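Local coordinates for protein probable starch synthase 4, chloroplastic/amyloplastic (Arabidopsis thaliana, PDB 6GNE) that belongs to the GT-B clan of glycosyltransferases and binds adenosine-5'-diphosphate and a glycan in the cleft between its two Rossmann-like domains, at residues A17-V22 with V31-G36; C144-T149 with T173-E178; T227-T232 with I260-D265. One frame throughout, in Å; residues are numbered along the deposited sequence.

Contact 1: A17-V22 with V31-G36; sequences AEMAPV and VVAGLG
In the strand–loop–helix unit that opens the N-terminal Rossmann-like domain, E18, M19 and A20 of the loop lean on V32 and A33 of helix 27-41. The joint is made by carbon atoms and by two backbone carbonyls that touch methyl and methine groups. With its CG anti to the backbone N (chi1 -171°) and an extended chain beyond it, M19 runs across V32 at about a right angle and then past A33: M19 CG lies 4.1 Å from V32 CG1, while CE reaches to 4.0 Å from A33 CB. E18 O, the carbonyl before M19, stands 3.6 Å from the methine V32 CB and nearly as close to both methyls. Two residues along the loop, A20 O comes to 3.3 Å from A33 CB, and A20 CB lies 4.4 Å from A33 CB, a loose contact. Between the segments runs the glycine-rich KVGGLGD sequence of starch and glycogen synthases, which begins in the loop and enters the helix, and the E18 carboxylate is bonded to its backbone: OE1 accepts from the amides of V25 and G26. OE2 bonds to the hydroxyl of Y112, and the nearest atoms of the E18 side chain and the bound AC1 are about 4 Å apart. A cis peptide bond joins A20 to P21 where the loop turns away from the helix. Beyond the contact, M19 packs on I48 and L50 of strand 45-51 and on L92 and V94 of strand 92-100, wedged between the helix and the sheet.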
loop_
_atom_site.group_PDB
_atom_site.type_symbol
_atom_site.label_atom_id
_atom_site.label_comp_id
_atom_site.label_asym_id
_atom_site.label_seq_id
_atom_site.Cartn_x
_atom_site.Cartn_y
_atom_site.Cartn_z
ATOM N N ALA A 17 1.176 2.674 10.854
ATOM C CA ALA A 17 2.142 1.626 11.194
ATOM C C ALA A 17 3.285 1.510 10.204
ATOM O O ALA A 17 4.248 0.819 10.495
ATOM C CB ALA A 17 1.429 0.284 11.333
ATOM N N GLU A 18 3.184 2.181 9.059
ATOM C CA GLU A 18 4.223 2.160 8.019
ATOM C C GLU A 18 4.461 3.510 7.366
ATOM O O GLU A 18 3.564 4.355 7.275
ATOM C CB GLU A 18 3.825 1.224 6.865
ATOM C CG GLU A 18 3.694 -0.243 7.193
ATOM C CD GLU A 18 3.175 -1.021 5.975
ATOM O OE1 GLU A 18 3.813 -0.984 4.886
ATOM O OE2 GLU A 18 2.120 -1.672 6.105
ATOM N N MET A 19 5.684 3.663 6.878
ATOM C CA MET A 19 6.051 4.726 5.967
ATOM C C MET A 19 7.268 4.279 5.156
ATOM O O MET A 19 8.307 3.893 5.706
ATOM C CB MET A 19 6.397 5.995 6.725
ATOM C CG MET A 19 6.571 7.220 5.815
ATOM S SD MET A 19 7.384 8.579 6.645
ATOM C CE MET A 19 7.807 9.577 5.239
ATOM N N ALA A 20 7.131 4.348 3.846
ATOM C CA ALA A 20 8.214 4.001 2.948
ATOM C C ALA A 20 9.258 5.117 2.978
ATOM O O ALA A 20 8.871 6.294 2.948
ATOM C CB ALA A 20 7.674 3.800 1.538
ATOM N N PRO A 21 10.557 4.799 3.025
ATOM C CA PRO A 21 11.161 3.438 2.985
ATOM C C PRO A 21 11.521 2.846 4.343
ATOM O O PRO A 21 11.837 1.697 4.401
ATOM C CB PRO A 21 12.475 3.683 2.244
ATOM C CG PRO A 21 12.849 5.076 2.659
ATOM C CD PRO A 21 11.582 5.847 2.909
ATOM N N VAL A 22 11.445 3.665 5.398
ATOM C CA VAL A 22 11.899 3.333 6.724
ATOM C C VAL A 22 11.162 2.170 7.380
ATOM O O VAL A 22 11.770 1.374 8.102
ATOM C CB VAL A 22 11.887 4.593 7.646
ATOM C CG1 VAL A 22 10.478 5.149 7.903
ATOM C CG2 VAL A 22 12.571 4.308 8.969
ATOM N N VAL A 31 1.999 4.778 0.319
ATOM C CA VAL A 31 0.975 5.799 0.299
ATOM C C VAL A 31 1.197 6.875 1.356
ATOM O O VAL A 31 1.054 8.071 1.067
ATOM C CB VAL A 31 -0.430 5.161 0.423
ATOM C CG1 VAL A 31 -1.518 6.228 0.656
ATOM C CG2 VAL A 31 -0.722 4.337 -0.851
ATOM N N VAL A 32 1.563 6.461 2.562
ATOM C CA VAL A 32 1.751 7.422 3.645
ATOM C C VAL A 32 2.818 8.424 3.232
ATOM O O VAL A 32 2.591 9.612 3.354
ATOM C CB VAL A 32 2.081 6.746 4.994
ATOM C CG1 VAL A 32 2.522 7.757 6.039
ATOM C CG2 VAL A 32 0.846 6.005 5.477
ATOM N N ALA A 33 3.946 7.945 2.710
ATOM C CA ALA A 33 5.029 8.822 2.229
ATOM C C ALA A 33 4.608 9.669 1.010
ATOM O O ALA A 33 4.835 10.882 0.957
ATOM C CB ALA A 33 6.269 8.002 1.901
ATOM N N GLY A 34 3.965 9.023 0.054
ATOM C CA GLY A 34 3.624 9.676 -1.190
ATOM C C GLY A 34 2.591 10.785 -1.046
ATOM O O GLY A 34 2.790 11.886 -1.569
ATOM N N LEU A 35 1.503 10.484 -0.339
ATOM C CA LEU A 35 0.500 11.492 -0.007
ATOM C C LEU A 35 1.070 12.555 0.922
ATOM O O LEU A 35 0.782 13.734 0.737
ATOM C CB LEU A 35 -0.730 10.859 0.651
ATOM C CG LEU A 35 -1.849 11.807 1.088
ATOM C CD1 LEU A 35 -2.353 12.659 -0.077
ATOM C CD2 LEU A 35 -2.977 10.969 1.654
ATOM N N GLY A 36 1.877 12.136 1.900
ATOM C CA GLY A 36 2.589 13.055 2.772
ATOM C C GLY A 36 3.364 14.124 2.010
ATOM O O GLY A 36 3.209 15.320 2.271
#

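Contact 2: C144-T149 with T173-E178; sequences CHDWQT and TCHNFE. With AC1 (4,6-dideoxy-4-{[(1S,4R,5S,6S)-4,5,6-trihydroxy-3-(hydroxymethyl)cyclohex-2-en-1-yl]amino}-alpha-D-glucopyranose), chain C; GLC (alpha-D-glucopyranose), chain B.
D146 and H175 lie side by side at the bound AC1, D146 at its glucopyranose part. D146 OD2 accepts from AC1 O3 at 2.9 Å; O2 is modelled improbably close to the same oxygen, so the length of that second bond is doubtful. The other carboxylate oxygen is taken by the protein: H175 N donates to D146 OD1 over 2.6 Å in a nearly straight bond (177°) on the syn lone pair, which fixes the group's rotation. The H175 ring, turned 68° from that carboxylate, gives ND1 to AC1 O6B at 2.7 Å. At another edge, H175 NE2 is hydrogen-bonded to H145 ND1 at 3.1 Å, and T173 CG2 lies over one face, offset toward the rim. H145 in turn bonds through NE2 to H14, so a chain of imidazoles runs from the hydroxymethyl group of the AC1 cyclohexene ring into the core. Further along 144-149, W147 NE1 donates to GLC O2 at 3.1 Å and Q148 NE2 to GLC O3 at 2.8 Å; the bend of Q148 at chi2 (90°) sets its CD over the indole, toward the rim. Behind them the backbones pair as parallel strands, T173 N to C144 O and D146 N to T173 O. Residues after D146 and the loop after C174 contribute to the glycan pocket at the C-terminal edge of the parallel sheet, as is typical of a Rossmann-like domain.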
loop_
_atom_site.group_PDB
_atom_site.type_symbol
_atom_site.label_atom_id
_atom_site.label_comp_id
_atom_site.label_asym_id
_atom_site.label_seq_id
_atom_site.Cartn_x
_atom_site.Cartn_y
_atom_site.Cartn_z
ATOM N N CYS A 144 -5.511 8.963 10.135
ATOM C CA CYS A 144 -5.039 7.643 10.534
ATOM C C CYS A 144 -5.285 6.562 9.454
ATOM O O CYS A 144 -6.112 6.741 8.566
ATOM C CB CYS A 144 -5.622 7.271 11.899
ATOM S SG CYS A 144 -7.427 7.201 12.031
ATOM N N HIS A 145 -4.540 5.459 9.518
ATOM C CA HIS A 145 -4.513 4.416 8.449
ATOM C C HIS A 145 -4.737 2.982 8.947
ATOM O O HIS A 145 -3.986 2.470 9.777
ATOM C CB HIS A 145 -3.198 4.512 7.714
ATOM C CG HIS A 145 -2.969 5.862 7.122
ATOM N ND1 HIS A 145 -3.261 6.155 5.802
ATOM C CD2 HIS A 145 -2.562 7.025 7.683
ATOM C CE1 HIS A 145 -2.989 7.427 5.567
ATOM N NE2 HIS A 145 -2.572 7.978 6.695
ATOM N N ASP A 146 -5.802 2.347 8.448
ATOM C CA ASP A 146 -6.070 0.907 8.657
ATOM C C ASP A 146 -6.342 0.543 10.107
ATOM O O ASP A 146 -6.347 1.416 10.978
ATOM C CB ASP A 146 -4.976 0.025 8.003
ATOM C CG ASP A 146 -5.254 -0.271 6.555
ATOM O OD1 ASP A 146 -5.940 0.532 5.918
ATOM O OD2 ASP A 146 -4.837 -1.319 6.027
ATOM N N TRP A 147 -6.601 -0.736 10.372
ATOM C CA TRP A 147 -7.093 -1.135 11.685
ATOM C C TRP A 147 -6.113 -0.796 12.797
ATOM O O TRP A 147 -6.552 -0.441 13.893
ATOM C CB TRP A 147 -7.511 -2.620 11.710
ATOM C CG TRP A 147 -6.381 -3.595 11.811
ATOM C CD1 TRP A 147 -5.763 -4.239 10.792
ATOM C CD2 TRP A 147 -5.737 -4.033 13.019
ATOM N NE1 TRP A 147 -4.768 -5.047 11.287
ATOM C CE2 TRP A 147 -4.730 -4.939 12.648
ATOM C CE3 TRP A 147 -5.920 -3.738 14.373
ATOM C CZ2 TRP A 147 -3.910 -5.573 13.583
ATOM C CZ3 TRP A 147 -5.112 -4.362 15.310
ATOM C CH2 TRP A 147 -4.112 -5.274 14.910
ATOM N N GLN A 148 -4.816 -0.858 12.521
ATOM C CA GLN A 148 -3.804 -0.613 13.551
ATOM C C GLN A 148 -3.914 0.778 14.223
ATOM O O GLN A 148 -3.703 0.914 15.430
ATOM C CB GLN A 148 -2.393 -0.812 12.996
ATOM C CG GLN A 148 -2.044 -2.265 12.656
ATOM C CD GLN A 148 -2.398 -2.664 11.216
ATOM O OE1 GLN A 148 -3.209 -2.004 10.561
ATOM N NE2 GLN A 148 -1.777 -3.744 10.722
ATOM N N THR A 149 -4.275 1.801 13.456
ATOM C CA THR A 149 -4.466 3.138 13.998
ATOM C C THR A 149 -5.914 3.628 13.911
ATOM O O THR A 149 -6.180 4.825 14.074
ATOM C CB THR A 149 -3.538 4.128 13.299
ATOM O OG1 THR A 149 -3.947 4.292 11.939
ATOM C CG2 THR A 149 -2.125 3.627 13.372
ATOM N N THR A 173 -8.337 6.408 6.524
ATOM C CA THR A 173 -8.239 5.683 5.263
ATOM C C THR A 173 -8.142 4.176 5.587
ATOM O O THR A 173 -7.274 3.781 6.363
ATOM C CB THR A 173 -7.045 6.182 4.443
ATOM O OG1 THR A 173 -7.247 7.551 4.096
ATOM C CG2 THR A 173 -6.852 5.358 3.157
ATOM N N CYS A 174 -9.061 3.364 5.041
ATOM C CA CYS A 174 -8.866 1.889 5.009
ATOM C C CYS A 174 -8.344 1.470 3.649
ATOM O O CYS A 174 -9.025 1.682 2.614
ATOM C CB CYS A 174 -10.145 1.102 5.338
ATOM S SG CYS A 174 -9.792 -0.659 5.624
ATOM N N HIS A 175 -7.141 0.900 3.671
ATOM C CA HIS A 175 -6.421 0.453 2.472
ATOM C C HIS A 175 -6.747 -1.028 2.095
ATOM O O HIS A 175 -6.386 -1.505 0.993
ATOM C CB HIS A 175 -4.916 0.563 2.689
ATOM C CG HIS A 175 -4.421 1.947 2.950
ATOM N ND1 HIS A 175 -3.616 2.617 2.058
ATOM C CD2 HIS A 175 -4.544 2.754 4.027
ATOM C CE1 HIS A 175 -3.299 3.794 2.559
ATOM N NE2 HIS A 175 -3.858 3.905 3.748
ATOM N N ASN A 176 -7.377 -1.758 3.012
ATOM C CA ASN A 176 -7.930 -3.086 2.727
ATOM C C ASN A 176 -8.939 -3.468 3.798
ATOM O O ASN A 176 -8.559 -3.769 4.929
ATOM C CB ASN A 176 -6.795 -4.148 2.633
ATOM C CG ASN A 176 -7.297 -5.535 2.220
ATOM O OD1 ASN A 176 -8.484 -5.744 2.051
ATOM N ND2 ASN A 176 -6.388 -6.481 2.063
ATOM N N PHE A 177 -10.221 -3.479 3.431
ATOM C CA PHE A 177 -11.312 -3.802 4.391
ATOM C C PHE A 177 -11.353 -5.267 4.812
ATOM O O PHE A 177 -12.151 -5.654 5.633
ATOM C CB PHE A 177 -12.676 -3.394 3.841
ATOM C CG PHE A 177 -12.938 -1.914 3.873
ATOM C CD1 PHE A 177 -13.402 -1.301 5.013
ATOM C CD2 PHE A 177 -12.755 -1.134 2.736
ATOM C CE1 PHE A 177 -13.650 0.059 5.036
ATOM C CE2 PHE A 177 -13.032 0.220 2.742
ATOM C CZ PHE A 177 -13.474 0.826 3.896
ATOM N N GLU A 178 -10.524 -6.100 4.221
ATOM C CA GLU A 178 -10.303 -7.428 4.749
ATOM C C GLU A 178 -9.779 -7.396 6.167
ATOM O O GLU A 178 -10.133 -8.235 6.962
ATOM C CB GLU A 178 -9.326 -8.174 3.852
ATOM C CG GLU A 178 -9.199 -9.661 4.176
ATOM C CD GLU A 178 -8.029 -10.331 3.476
ATOM O OE1 GLU A 178 -7.186 -9.581 2.831
ATOM O OE2 GLU A 178 -8.031 -11.613 3.579
HETATM C C1 AC1 C . -1.294 -4.274 5.535
HETATM O O2 AC1 C . -3.359 -3.217 6.243
HETATM C C2 AC1 C . -2.374 -3.242 5.197
HETATM C C4A AC1 C . -3.443 -1.053 -1.755
HETATM C C3 AC1 C . -2.989 -3.502 3.813
HETATM O O3 AC1 C . -3.933 -2.455 3.568
HETATM C C4 AC1 C . -1.885 -3.551 2.752
HETATM N N4A AC1 C . -2.364 -3.718 1.368
HETATM C C5 AC1 C . -0.940 -4.676 3.181
HETATM O O5 AC1 C . -0.367 -4.360 4.452
HETATM C C6 AC1 C . 0.238 -4.870 2.241
HETATM C C1B AC1 C . -3.228 -2.758 0.666
HETATM C C2B AC1 C . -3.837 -3.299 -0.653
HETATM O O2B AC1 C . -3.645 -4.716 -0.834
HETATM C C3B AC1 C . -3.382 -2.565 -1.909
HETATM O O3B AC1 C . -4.324 -2.883 -2.930
HETATM O O4 AC1 C . -2.912 -0.443 -2.933
HETATM C C5B AC1 C . -2.724 -0.593 -0.522
HETATM C C7B AC1 C . -2.580 -1.393 0.541
HETATM C C6B AC1 C . -2.202 0.822 -0.445
HETATM O O6B AC1 C . -3.280 1.764 -0.513
HETATM C C1 GLC B . -1.301 -8.426 8.831
HETATM C C2 GLC B . -1.698 -7.003 9.219
HETATM C C3 GLC B . -2.344 -6.286 8.035
HETATM C C4 GLC B . -1.343 -6.271 6.886
HETATM C C5 GLC B . -1.012 -7.708 6.511
HETATM C C6 GLC B . 0.047 -7.755 5.417
HETATM O O2 GLC B . -2.556 -7.043 10.358
HETATM O O3 GLC B . -2.694 -4.949 8.372
HETATM O O4 GLC B . -1.876 -5.556 5.773
HETATM O O5 GLC B . -0.495 -8.409 7.654
HETATM O O6 GLC B . 0.486 -9.108 5.244
#

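Contact 3: T227-T232 with I260-D265; sequences TTVSPT and ILNGID. With AC1 (4,6-dideoxy-4-{[(1S,4R,5S,6S)-4,5,6-trihydroxy-3-(hydroxymethyl)cyclohex-2-en-1-yl]amino}-alpha-D-glucopyranose), chain C.
N262 and V229 meet at the bound AC1, and the asparagine can be traced from root to tip. Its CG stands anti to the carbonyl carbon (chi1 -68°), which swings the amide from CB back toward V229. There N262 CG comes within 3.8 Å of V229 CB. The amide then divides: ND2 lies against the methyl V229 CG1 at 3.4 Å, and OD1 accepts from AC1 O6B at 2.7 Å. That hydroxyl also touches V229 CG1, so the valine forms an apolar wall beside the polar grip. The backbone beneath holds both side chains in place, N262 N donating to V229 O at 3.2 Å in a bent bond (147°), tilted from the carbonyl plane. Two residues earlier, I260 N donates to T228 O at 2.8 Å and extends the pairing of strands 225-228 and 257-259. L261 packs elsewhere on the segment: its CD1 lies 3.8 Å from S230 CB, and its CB meets P231 CD at 4.1 Å. S230 is the N-cap of helix 231-238, its OG accepting from Y233 N and also bonding to P398 O. The CB of I260 leads away from 227-232, its side chain packing against helix 484-499, though CD1 still comes to T227 CG2. The C-terminal helix thus rests on the N-terminal domain, and the second-domain loop of P398 and C399 touches V229: the interdomain cleft of a GT-B fold.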
loop_
_atom_site.group_PDB
_atom_site.type_symbol
_atom_site.label_atom_id
_atom_site.label_comp_id
_atom_site.label_asym_id
_atom_site.label_seq_id
_atom_site.Cartn_x
_atom_site.Cartn_y
_atom_site.Cartn_z
ATOM N N THR A 227 -11.980 7.469 3.796
ATOM C CA THR A 227 -11.660 7.099 2.396
ATOM C C THR A 227 -11.158 5.682 2.258
ATOM O O THR A 227 -10.749 5.046 3.225
ATOM C CB THR A 227 -10.635 8.049 1.710
ATOM O OG1 THR A 227 -9.289 7.688 2.065
ATOM C CG2 THR A 227 -10.903 9.504 2.082
ATOM N N THR A 228 -11.235 5.198 1.021
ATOM C CA THR A 228 -10.469 4.049 0.589
ATOM C C THR A 228 -9.781 4.385 -0.724
ATOM O O THR A 228 -9.920 5.486 -1.259
ATOM C CB THR A 228 -11.291 2.756 0.532
ATOM O OG1 THR A 228 -10.405 1.662 0.330
ATOM C CG2 THR A 228 -12.326 2.789 -0.570
ATOM N N VAL A 229 -9.051 3.421 -1.239
ATOM C CA VAL A 229 -7.956 3.712 -2.136
ATOM C C VAL A 229 -8.261 3.563 -3.658
ATOM O O VAL A 229 -7.326 3.711 -4.490
ATOM C CB VAL A 229 -6.706 2.932 -1.683
ATOM C CG1 VAL A 229 -6.248 3.496 -0.335
ATOM C CG2 VAL A 229 -6.991 1.429 -1.571
ATOM N N SER A 230 -9.539 3.340 -4.020
ATOM C CA SER A 230 -9.968 3.528 -5.421
ATOM C C SER A 230 -11.473 3.664 -5.534
ATOM O O SER A 230 -12.186 3.073 -4.753
ATOM C CB SER A 230 -9.499 2.362 -6.313
ATOM O OG SER A 230 -10.203 1.167 -6.004
ATOM N N PRO A 231 -11.963 4.433 -6.511
ATOM C CA PRO A 231 -13.439 4.523 -6.697
ATOM C C PRO A 231 -14.155 3.148 -6.869
ATOM O O PRO A 231 -15.206 2.912 -6.252
ATOM C CB PRO A 231 -13.592 5.360 -7.983
ATOM C CG PRO A 231 -12.307 6.105 -8.145
ATOM C CD PRO A 231 -11.229 5.336 -7.426
ATOM N N THR A 232 -13.585 2.252 -7.674
ATOM C CA THR A 232 -14.197 0.934 -7.905
ATOM C C THR A 232 -14.227 0.080 -6.627
ATOM O O THR A 232 -15.264 -0.510 -6.295
ATOM C CB THR A 232 -13.508 0.173 -9.064
ATOM O OG1 THR A 232 -13.684 0.897 -10.291
ATOM C CG2 THR A 232 -14.075 -1.248 -9.227
ATOM N N ILE A 260 -10.678 7.160 -3.433
ATOM C CA ILE A 260 -9.743 8.022 -4.153
ATOM C C ILE A 260 -8.548 7.169 -4.567
ATOM O O ILE A 260 -7.843 6.610 -3.705
ATOM C CB ILE A 260 -9.218 9.171 -3.267
ATOM C CG1 ILE A 260 -10.340 10.133 -2.880
ATOM C CG2 ILE A 260 -8.111 9.946 -3.981
ATOM C CD1 ILE A 260 -9.943 11.093 -1.754
ATOM N N LEU A 261 -8.312 7.120 -5.877
ATOM C CA LEU A 261 -7.234 6.314 -6.453
ATOM C C LEU A 261 -5.890 6.806 -5.957
ATOM O O LEU A 261 -5.571 7.984 -6.119
ATOM C CB LEU A 261 -7.266 6.364 -7.987
ATOM C CG LEU A 261 -6.406 5.338 -8.736
ATOM C CD1 LEU A 261 -6.802 3.877 -8.457
ATOM C CD2 LEU A 261 -6.469 5.661 -10.226
ATOM N N ASN A 262 -5.119 5.911 -5.333
ATOM C CA ASN A 262 -3.749 6.245 -4.928
ATOM C C ASN A 262 -2.938 6.750 -6.155
ATOM O O ASN A 262 -3.138 6.280 -7.291
ATOM C CB ASN A 262 -3.011 5.028 -4.369
ATOM C CG ASN A 262 -3.554 4.528 -3.052
ATOM O OD1 ASN A 262 -3.374 3.345 -2.733
ATOM N ND2 ASN A 262 -4.138 5.412 -2.243
ATOM N N GLY A 263 -2.073 7.731 -5.933
ATOM C CA GLY A 263 -0.922 7.931 -6.799
ATOM C C GLY A 263 0.285 7.126 -6.325
ATOM O O GLY A 263 0.202 6.320 -5.396
ATOM N N ILE A 264 1.404 7.336 -7.011
ATOM C CA ILE A 264 2.728 6.868 -6.583
ATOM C C ILE A 264 3.662 8.068 -6.558
ATOM O O ILE A 264 3.445 9.086 -7.260
ATOM C CB ILE A 264 3.319 5.760 -7.499
ATOM C CG1 ILE A 264 3.517 6.242 -8.935
ATOM C CG2 ILE A 264 2.415 4.532 -7.509
ATOM C CD1 ILE A 264 4.277 5.263 -9.798
ATOM N N ASP A 265 4.708 7.927 -5.757
ATOM C CA ASP A 265 5.725 8.945 -5.637
ATOM C C ASP A 265 6.571 8.930 -6.899
ATOM O O ASP A 265 7.515 8.179 -6.987
ATOM C CB ASP A 265 6.569 8.689 -4.395
ATOM C CG ASP A 265 7.542 9.801 -4.120
ATOM O OD1 ASP A 265 7.988 10.484 -5.062
ATOM O OD2 ASP A 265 7.899 9.981 -2.937
HETATM C C1 AC1 C . -1.294 -4.274 5.535
HETATM O O2 AC1 C . -3.359 -3.217 6.243
HETATM C C2 AC1 C . -2.374 -3.242 5.197
HETATM C C4A AC1 C . -3.443 -1.053 -1.755
HETATM C C3 AC1 C . -2.989 -3.502 3.813
HETATM O O3 AC1 C . -3.933 -2.455 3.568
HETATM C C4 AC1 C . -1.885 -3.551 2.752
HETATM N N4A AC1 C . -2.364 -3.718 1.368
HETATM C C5 AC1 C . -0.940 -4.676 3.181
HETATM O O5 AC1 C . -0.367 -4.360 4.452
HETATM C C6 AC1 C . 0.238 -4.870 2.241
HETATM C C1B AC1 C . -3.228 -2.758 0.666
HETATM C C2B AC1 C . -3.837 -3.299 -0.653
HETATM O O2B AC1 C . -3.645 -4.716 -0.834
HETATM C C3B AC1 C . -3.382 -2.565 -1.909
HETATM O O3B AC1 C . -4.324 -2.883 -2.930
HETATM O O4 AC1 C . -2.912 -0.443 -2.933
HETATM C C5B AC1 C . -2.724 -0.593 -0.522
HETATM C C7B AC1 C . -2.580 -1.393 0.541
HETATM C C6B AC1 C . -2.202 0.822 -0.445
HETATM O O6B AC1 C . -3.280 1.764 -0.513
#

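All three contacts are largely buried and belong to the N-terminal half of the fold, although P231 of contact 3 is exposed to solvent. Contact 1 is apolar packing of a loop on a helix, whereas contacts 2 and 3 carry backbone hydrogen bonds at the ends of neighbouring strands of one sheet and bind AC1 through side chains. Strands 169-174 and 225-228 join these two directly, C174 O lying 2.7 Å from T228 OG1. Helix 27-41 reaches both: V31 packs on H175 and on N262, and V32 on H145. H175 and N262 approach the same hydroxyl, O6B, one as donor and the other as acceptor.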